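Local atomic coordinates of cytidine deaminase (Burkholderia pseudomallei, PDB entry 3DMO), a protein that probably deaminates cytidine and 2'-deoxycytidine to uridine and 2'-deoxyuridine with the aid of a zinc ion, scavenging these nucleosides for UMP synthesis. Residues 83-89 with 113-119; 100-104 with 130-136. One frame throughout, in Å; residues are numbered along the deposited sequence.

Interaction 1 of 2, residues 83-89 with 113-119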
ATOM      1  N   ILE A  83       4.500   9.767 -19.732  1.00 18.24           N
ATOM      2  CA  ILE A  83       3.836   8.495 -19.464  1.00 18.24           C
ATOM      3  C   ILE A  83       2.432   8.512 -20.078  1.00 17.98           C
ATOM      4  O   ILE A  83       1.724   9.510 -19.969  1.00 18.56           O
ATOM      5  CB  ILE A  83       3.804   8.175 -17.933  1.00 18.43           C
ATOM      6  CG1 ILE A  83       3.351   6.730 -17.673  1.00 18.61           C
ATOM      7  CG2 ILE A  83       2.993   9.211 -17.157  1.00 19.13           C
ATOM      8  CD1 ILE A  83       3.525   6.292 -16.212  1.00 18.80           C
ATOM      9  N   ALA A  84       2.071   7.439 -20.787  1.00 17.75           N
ATOM     10  CA  ALA A  84       0.694   7.243 -21.277  1.00 16.93           C
ATOM     11  C   ALA A  84       0.015   6.176 -20.433  1.00 17.19           C
ATOM     12  O   ALA A  84       0.650   5.191 -20.065  1.00 17.26           O
ATOM     13  CB  ALA A  84       0.693   6.819 -22.755  1.00 16.94           C
ATOM     14  N   VAL A  85      -1.264   6.378 -20.111  1.00 17.35           N
ATOM     15  CA  VAL A  85      -2.038   5.413 -19.313  1.00 17.12           C
ATOM     16  C   VAL A  85      -3.362   5.146 -20.046  1.00 17.27           C
ATOM     17  O   VAL A  85      -4.004   6.088 -20.537  1.00 16.78           O
ATOM     18  CB  VAL A  85      -2.325   5.945 -17.874  1.00 17.03           C
ATOM     19  CG1 VAL A  85      -2.815   4.809 -16.945  1.00 17.00           C
ATOM     20  CG2 VAL A  85      -1.089   6.622 -17.288  1.00 17.76           C
ATOM     21  N   VAL A  86      -3.772   3.876 -20.114  1.00 17.46           N
ATOM     22  CA  VAL A  86      -4.993   3.496 -20.845  1.00 18.06           C
ATOM     23  C   VAL A  86      -5.798   2.429 -20.087  1.00 18.53           C
ATOM     24  O   VAL A  86      -5.232   1.491 -19.529  1.00 18.01           O
ATOM     25  CB  VAL A  86      -4.676   3.040 -22.312  1.00 18.05           C
ATOM     26  CG1 VAL A  86      -3.753   1.811 -22.348  1.00 18.40           C
ATOM     27  CG2 VAL A  86      -5.955   2.775 -23.084  1.00 18.63           C
ATOM     28  N   GLY A  87      -7.119   2.590 -20.072  1.00 19.16           N
ATOM     29  CA  GLY A  87      -8.022   1.556 -19.575  1.00 20.41           C
ATOM     30  C   GLY A  87      -9.355   1.630 -20.300  1.00 21.35           C
ATOM     31  O   GLY A  87      -9.580   2.537 -21.100  1.00 21.25           O
ATOM     32  N   GLU A  88     -10.237   0.676 -20.008  1.00 22.31           N
ATOM     33  CA  GLU A  88     -11.572   0.626 -20.605  1.00 23.63           C
ATOM     34  C   GLU A  88     -12.528   1.517 -19.797  1.00 23.36           C
ATOM     35  O   GLU A  88     -13.372   1.036 -19.029  1.00 23.80           O
ATOM     36  CB  GLU A  88     -12.070  -0.825 -20.667  1.00 24.29           C
ATOM     37  CG  GLU A  88     -13.380  -1.020 -21.430  1.00 28.28           C
ATOM     38  CD  GLU A  88     -13.232  -0.772 -22.920  1.00 33.48           C
ATOM     39  OE1 GLU A  88     -13.733   0.275 -23.404  1.00 35.28           O
ATOM     40  OE2 GLU A  88     -12.610  -1.622 -23.605  1.00 35.91           O
ATOM     41  N   THR A  89     -12.389   2.824 -19.987  1.00 22.69           N
ATOM     42  CA  THR A  89     -13.162   3.804 -19.234  1.00 21.87           C
ATOM     43  C   THR A  89     -13.943   4.715 -20.176  1.00 21.58           C
ATOM     44  O   THR A  89     -13.640   4.793 -21.370  1.00 20.75           O
ATOM     45  CB  THR A  89     -12.245   4.660 -18.315  1.00 22.19           C
ATOM     46  OG1 THR A  89     -11.118   5.127 -19.067  1.00 21.20           O
ATOM     47  CG2 THR A  89     -11.732   3.833 -17.136  1.00 21.92           C
ATOM     48  N   VAL A 113       1.728  13.723 -18.768  1.00 20.01           N
ATOM     49  CA  VAL A 113       0.881  12.561 -18.538  1.00 19.67           C
ATOM     50  C   VAL A 113      -0.206  12.535 -19.621  1.00 19.41           C
ATOM     51  O   VAL A 113      -1.008  13.463 -19.726  1.00 19.85           O
ATOM     52  CB  VAL A 113       0.255  12.601 -17.114  1.00 19.34           C
ATOM     53  CG1 VAL A 113      -0.655  11.406 -16.893  1.00 19.57           C
ATOM     54  CG2 VAL A 113       1.349  12.651 -16.039  1.00 19.51           C
ATOM     55  N   VAL A 114      -0.194  11.489 -20.443  1.00 19.25           N
ATOM     56  CA  VAL A 114      -1.143  11.317 -21.541  1.00 19.42           C
ATOM     57  C   VAL A 114      -2.175  10.260 -21.131  1.00 19.04           C
ATOM     58  O   VAL A 114      -1.840   9.079 -21.008  1.00 18.66           O
ATOM     59  CB  VAL A 114      -0.428  10.854 -22.857  1.00 19.20           C
ATOM     60  CG1 VAL A 114      -1.429  10.709 -24.001  1.00 20.09           C
ATOM     61  CG2 VAL A 114       0.717  11.808 -23.237  1.00 20.26           C
ATOM     62  N   LEU A 115      -3.414  10.693 -20.905  1.00 19.33           N
ATOM     63  CA  LEU A 115      -4.472   9.793 -20.432  1.00 19.45           C
ATOM     64  C   LEU A 115      -5.421   9.464 -21.565  1.00 19.99           C
ATOM     65  O   LEU A 115      -5.832  10.352 -22.308  1.00 19.94           O
ATOM     66  CB  LEU A 115      -5.243  10.436 -19.278  1.00 19.36           C
ATOM     67  CG  LEU A 115      -4.381  10.853 -18.096  1.00 18.83           C
ATOM     68  CD1 LEU A 115      -5.224  11.661 -17.118  1.00 18.85           C
ATOM     69  CD2 LEU A 115      -3.727   9.618 -17.446  1.00 17.21           C
ATOM     70  N   THR A 116      -5.775   8.192 -21.689  1.00 20.16           N
ATOM     71  CA  THR A 116      -6.653   7.768 -22.774  1.00 21.14           C
ATOM     72  C   THR A 116      -7.522   6.563 -22.392  1.00 20.83           C
ATOM     73  O   THR A 116      -7.425   6.040 -21.283  1.00 20.60           O
ATOM     74  CB  THR A 116      -5.846   7.530 -24.090  1.00 21.02           C
ATOM     75  OG1 THR A 116      -6.747   7.426 -25.201  1.00 22.21           O
ATOM     76  CG2 THR A 116      -4.966   6.288 -24.016  1.00 21.54           C
ATOM     77  N   ASN A 117      -8.391   6.145 -23.305  1.00 21.18           N
ATOM     78  CA  ASN A 117      -9.194   4.947 -23.099  1.00 21.08           C
ATOM     79  C   ASN A 117      -9.106   4.098 -24.351  1.00 21.79           C
ATOM     80  O   ASN A 117      -8.184   4.282 -25.148  1.00 22.55           O
ATOM     81  CB  ASN A 117     -10.643   5.298 -22.737  1.00 20.98           C
ATOM     82  CG  ASN A 117     -11.325   6.140 -23.801  1.00 20.87           C
ATOM     83  OD1 ASN A 117     -10.787   6.338 -24.887  1.00 22.07           O
ATOM     84  ND2 ASN A 117     -12.510   6.648 -23.489  1.00 20.70           N
ATOM     85  N   MET A 118     -10.049   3.178 -24.526  1.00 22.35           N
ATOM     86  CA  MET A 118     -10.037   2.284 -25.677  1.00 23.05           C
ATOM     87  C   MET A 118     -10.936   2.795 -26.804  1.00 23.84           C
ATOM     88  O   MET A 118     -11.220   2.059 -27.751  1.00 24.17           O
ATOM     89  CB  MET A 118     -10.454   0.870 -25.262  1.00 23.28           C
ATOM     90  CG  MET A 118      -9.536   0.213 -24.231  1.00 23.52           C
ATOM     91  SD  MET A 118      -7.816   0.097 -24.758  1.00 25.30           S
ATOM     92  CE  MET A 118      -7.880  -1.178 -26.017  1.00 22.91           C
ATOM     93  N   GLN A 119     -11.364   4.051 -26.704  1.00 23.85           N
ATOM     94  CA  GLN A 119     -12.307   4.640 -27.661  1.00 24.52           C
ATOM     95  C   GLN A 119     -11.823   5.961 -28.265  1.00 24.23           C
ATOM     96  O   GLN A 119     -12.630   6.750 -28.758  1.00 24.64           O
ATOM     97  CB  GLN A 119     -13.667   4.865 -26.989  1.00 24.43           C
ATOM     98  CG  GLN A 119     -14.299   3.623 -26.396  1.00 26.08           C
ATOM     99  CD  GLN A 119     -15.568   3.955 -25.657  1.00 28.05           C
ATOM    100  OE1 GLN A 119     -16.641   4.058 -26.258  1.00 28.10           O
ATOM    101  NE2 GLN A 119     -15.456   4.151 -24.341  1.00 27.58           N
TER
HETATM  102  O   HOH W   1     -12.737   2.806 -23.321  1.00 21.21           O

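Interaction 2 of 2, residues 100-104 with 130-136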
ATOM      1  N   ARG A 100      -0.500   8.948  -8.539  1.00 15.98           N
ATOM      2  CA  ARG A 100      -0.174  10.375  -8.632  1.00 15.94           C
ATOM      3  C   ARG A 100       0.968  10.768  -7.694  1.00 15.86           C
ATOM      4  O   ARG A 100       1.838  11.549  -8.073  1.00 15.13           O
ATOM      5  CB  ARG A 100      -1.412  11.240  -8.381  1.00 16.19           C
ATOM      6  CG  ARG A 100      -2.496  11.071  -9.434  1.00 16.97           C
ATOM      7  CD  ARG A 100      -3.703  11.949  -9.133  1.00 17.58           C
ATOM      8  NE  ARG A 100      -4.877  11.543  -9.903  1.00 18.53           N
ATOM      9  CZ  ARG A 100      -5.923  12.320 -10.189  1.00 19.36           C
ATOM     10  NH1 ARG A 100      -5.982  13.588  -9.777  1.00 18.02           N
ATOM     11  NH2 ARG A 100      -6.934  11.810 -10.879  1.00 18.63           N
ATOM     12  N   GLN A 101       0.975  10.204  -6.485  1.00 16.35           N
ATOM     13  CA  GLN A 101       2.025  10.486  -5.503  1.00 16.98           C
ATOM     14  C   GLN A 101       3.384   9.941  -5.957  1.00 16.84           C
ATOM     15  O   GLN A 101       4.422  10.606  -5.813  1.00 16.64           O
ATOM     16  CB  GLN A 101       1.646   9.919  -4.130  1.00 17.03           C
ATOM     17  CG  GLN A 101       2.547  10.371  -2.970  1.00 18.51           C
ATOM     18  CD  GLN A 101       2.445  11.861  -2.706  1.00 17.83           C
ATOM     19  OE1 GLN A 101       1.359  12.390  -2.462  1.00 18.65           O
ATOM     20  NE2 GLN A 101       3.582  12.548  -2.756  1.00 18.57           N
ATOM     21  N   VAL A 102       3.365   8.743  -6.545  1.00 16.79           N
ATOM     22  CA  VAL A 102       4.583   8.118  -7.076  1.00 17.68           C
ATOM     23  C   VAL A 102       5.051   8.831  -8.358  1.00 17.99           C
ATOM     24  O   VAL A 102       6.241   9.105  -8.520  1.00 17.84           O
ATOM     25  CB  VAL A 102       4.385   6.609  -7.308  1.00 17.04           C
ATOM     26  CG1 VAL A 102       5.581   5.995  -8.032  1.00 17.60           C
ATOM     27  CG2 VAL A 102       4.146   5.901  -5.975  1.00 16.51           C
ATOM     28  N   MET A 103       4.114   9.171  -9.239  1.00 18.54           N
ATOM     29  CA  MET A 103       4.441   9.947 -10.432  1.00 20.63           C
ATOM     30  C   MET A 103       5.080  11.286 -10.109  1.00 20.00           C
ATOM     31  O   MET A 103       6.014  11.700 -10.790  1.00 20.63           O
ATOM     32  CB  MET A 103       3.217  10.163 -11.322  1.00 19.99           C
ATOM     33  CG  MET A 103       2.805   8.926 -12.082  1.00 21.91           C
ATOM     34  SD  MET A 103       1.557   9.311 -13.323  1.00 25.50           S
ATOM     35  CE  MET A 103       0.163   9.736 -12.301  1.00 26.86           C
ATOM     36  N   ILE A 104       4.595  11.964  -9.070  1.00 19.95           N
ATOM     37  CA  ILE A 104       5.144  13.280  -8.764  1.00 20.35           C
ATOM     38  C   ILE A 104       6.565  13.188  -8.195  1.00 20.37           C
ATOM     39  O   ILE A 104       7.418  14.003  -8.539  1.00 21.01           O
ATOM     40  CB  ILE A 104       4.181  14.175  -7.919  1.00 20.29           C
ATOM     41  CG1 ILE A 104       4.333  15.644  -8.368  1.00 21.00           C
ATOM     42  CG2 ILE A 104       4.389  13.982  -6.407  1.00 20.83           C
ATOM     43  CD1 ILE A 104       3.289  16.584  -7.832  1.00 20.61           C
ATOM     44  N   LEU A 130      -2.293  16.928 -11.703  1.00 20.75           N
ATOM     45  CA  LEU A 130      -3.061  15.808 -11.152  1.00 20.43           C
ATOM     46  C   LEU A 130      -3.040  15.785  -9.624  1.00 20.55           C
ATOM     47  O   LEU A 130      -3.943  15.224  -8.986  1.00 20.51           O
ATOM     48  CB  LEU A 130      -2.545  14.478 -11.710  1.00 20.11           C
ATOM     49  CG  LEU A 130      -2.901  14.139 -13.155  1.00 19.11           C
ATOM     50  CD1 LEU A 130      -2.079  12.955 -13.598  1.00 17.96           C
ATOM     51  CD2 LEU A 130      -4.391  13.853 -13.309  1.00 19.15           C
ATOM     52  N   LEU A 131      -2.013  16.401  -9.044  1.00 20.77           N
ATOM     53  CA  LEU A 131      -1.823  16.378  -7.596  1.00 21.39           C
ATOM     54  C   LEU A 131      -1.421  17.760  -7.085  1.00 22.70           C
ATOM     55  O   LEU A 131      -0.234  18.006  -6.815  1.00 22.88           O
ATOM     56  CB  LEU A 131      -0.789  15.305  -7.210  1.00 20.81           C
ATOM     57  CG  LEU A 131      -0.777  14.788  -5.765  1.00 20.92           C
ATOM     58  CD1 LEU A 131      -2.073  14.064  -5.398  1.00 18.61           C
ATOM     59  CD2 LEU A 131       0.414  13.867  -5.577  1.00 20.39           C
ATOM     60  N   PRO A 132      -2.407  18.674  -6.968  1.00 23.72           N
ATOM     61  CA  PRO A 132      -2.099  20.053  -6.566  1.00 24.64           C
ATOM     62  C   PRO A 132      -1.618  20.141  -5.119  1.00 25.66           C
ATOM     63  O   PRO A 132      -2.126  19.430  -4.243  1.00 25.42           O
ATOM     64  CB  PRO A 132      -3.430  20.791  -6.755  1.00 24.49           C
ATOM     65  CG  PRO A 132      -4.489  19.731  -6.704  1.00 24.85           C
ATOM     66  CD  PRO A 132      -3.852  18.469  -7.220  1.00 23.69           C
ATOM     67  N   ASP A 133      -0.620  20.996  -4.893  1.00 26.56           N
ATOM     68  CA  ASP A 133      -0.002  21.142  -3.588  1.00 27.98           C
ATOM     69  C   ASP A 133       0.338  19.773  -2.998  1.00 28.13           C
ATOM     70  O   ASP A 133      -0.152  19.407  -1.925  1.00 28.06           O
ATOM     71  CB  ASP A 133      -0.906  21.938  -2.645  1.00 28.33           C
ATOM     72  CG  ASP A 133      -0.227  22.252  -1.318  1.00 31.78           C
ATOM     73  OD1 ASP A 133       1.033  22.282  -1.278  1.00 35.05           O
ATOM     74  OD2 ASP A 133      -0.949  22.463  -0.315  1.00 35.48           O
ATOM     75  N   ALA A 134       1.175  19.030  -3.718  1.00 28.87           N
ATOM     76  CA  ALA A 134       1.548  17.666  -3.344  1.00 29.76           C
ATOM     77  C   ALA A 134       2.356  17.594  -2.056  1.00 30.30           C
ATOM     78  O   ALA A 134       3.066  18.539  -1.701  1.00 30.57           O
ATOM     79  CB  ALA A 134       2.304  16.994  -4.476  1.00 29.34           C
ATOM     80  N   PHE A 135       2.242  16.462  -1.367  1.00 31.03           N
ATOM     81  CA  PHE A 135       3.035  16.184  -0.174  1.00 31.76           C
ATOM     82  C   PHE A 135       4.470  15.832  -0.563  1.00 32.78           C
ATOM     83  O   PHE A 135       4.694  15.052  -1.493  1.00 32.27           O
ATOM     84  CB  PHE A 135       2.415  15.034   0.627  1.00 31.29           C
ATOM     85  CG  PHE A 135       3.231  14.609   1.826  1.00 30.76           C
ATOM     86  CD1 PHE A 135       3.263  15.387   2.984  1.00 30.21           C
ATOM     87  CD2 PHE A 135       3.964  13.423   1.798  1.00 30.17           C
ATOM     88  CE1 PHE A 135       4.020  14.994   4.089  1.00 31.03           C
ATOM     89  CE2 PHE A 135       4.720  13.023   2.892  1.00 29.59           C
ATOM     90  CZ  PHE A 135       4.748  13.805   4.045  1.00 29.98           C
ATOM     91  N   TYR A 136       5.427  16.424   0.152  1.00 34.09           N
ATOM     92  CA  TYR A 136       6.849  16.084   0.028  1.00 35.89           C
ATOM     93  C   TYR A 136       7.473  15.945   1.406  1.00 36.22           C
ATOM     94  O   TYR A 136       6.987  16.531   2.374  1.00 36.11           O
ATOM     95  CB  TYR A 136       7.624  17.185  -0.696  1.00 36.89           C
ATOM     96  CG  TYR A 136       7.264  17.417  -2.139  1.00 38.71           C
ATOM     97  CD1 TYR A 136       7.725  16.556  -3.145  1.00 40.28           C
ATOM     98  CD2 TYR A 136       6.497  18.525  -2.511  1.00 39.78           C
ATOM     99  CE1 TYR A 136       7.406  16.782  -4.488  1.00 40.30           C
ATOM    100  CE2 TYR A 136       6.175  18.759  -3.847  1.00 39.92           C
ATOM    101  CZ  TYR A 136       6.633  17.884  -4.823  1.00 39.72           C
ATOM    102  OH  TYR A 136       6.321  18.120  -6.135  1.00 40.24           O
TER
HETATM  103  O   HOH W   2       0.046  14.764  -2.253  1.00 16.97           O

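Interaction 1 of 2, residues 83-89 with 113-119
I83, A84 and V85 pair in parallel with V113, V114 and L115, the two strand segments approaching to 4.7 Å with 16° between their directions. Three backbone bonds join them: V114 N donates to I83 O at 2.8 Å, V85 N to V114 O, and T116 N to V85 O. V114 O also receives a CA-H...O contact from A84 CA.

On one face of the sheet I83 and V113 stand side by side, touching through their CG2 methyls. V85 and L115 do the same, L115 CD2 lying 4.0 Å from V85 CB. A84, V114, V86 and T116 occupy the other face. T116 CG2 sits between its own backbone N and carbonyl carbon and packs 3.7 Å from V86 CB; OG1 is thereby turned anti to N (chi1 -166°) and bonds D121 O. V86 CG2 extends the apolar contact to M118 SD at 3.7 Å.

Toward T89 and Q119 polar side chains take a larger part. N117 ND2 donates to T89 O at 3.0 Å, tilted 33° from the carbonyl plane, and holds D121 OD2 as well. The other end of the same amide, OD1, accepts from Q119 N in an Asx turn, the donor standing above the carbonyl plane. A water lies between E88 OE1, to which it donates at 2.7 Å, and T89 O, M118 N and Q119 NE2. The E88 side chain crosses that of M118 at about a right angle, with OE2 3.6 Å from M118 CG.

The contact thus joins the two adjacent parallel strands of a beta-alpha-beta unit by backbone bonds and aliphatic packing, while amide and water bonds hold together the two turns that follow.

Interaction 2 of 2, residues 100-104 with 130-136
R100 reaches across to L130 with an extended chain and donates from NH1 to L130 O at 2.7 Å. The bond uses a lone pair in the carbonyl plane, and the oxygen lies at the edge of the guanidinium, close to its plane. L130 CD2 covers one face of the same group, 3.8 Å above its centre, so a single leucine meets both face and edge. Q101, bent at chi2 (65°), turns its amide to the backbone of F135: NE2 donates to F135 O at 3.0 Å, and OE1 accepts from a water that in turn accepts from F135 N.

L131 CD2 lies over one face of this amide, nearest OE1 at 3.6 Å, and also meets I104 CG2. Farther along the helix, I104 CD1 packs 3.5 Å from A134 CB and against Y136 OH, while M103 CE touches L130 CD1.

Further partners hold these polar groups in place. R100 NE bonds P95 O, its NH1 and NH2 bond P132 O and D133 O of a second subunit, and Q101 OE1 accepts from G97 N of that subunit; the arginine therefore ties two chains together.

Helix 97-107 is thus bound along one side by the chain leaving helix 127-130. Its V102 packs away from this contact on helix 62-72, and L130 rests on strand 122-126.

In the fold
The two contacts share helix 97-107, which connects strands 80-87 and 112-116 of interaction 1 and supplies one side of interaction 2. Their centres lie 19 Å apart, yet they meet in one core, where V113 CG1 packs 3.9 Å from L130 CD1 and I83 CG2 lies 4.1 Å from M103 SD. Both border the metal site, whose zinc ion is bound by C61, C96 and C99: the V85 side chain is about 8 Å from the zinc ion and that of R100 about 7 Å. E63, the predicted proton donor, lies near both, its side chain about 4 Å from that of V85 and about 5 Å from that of M103.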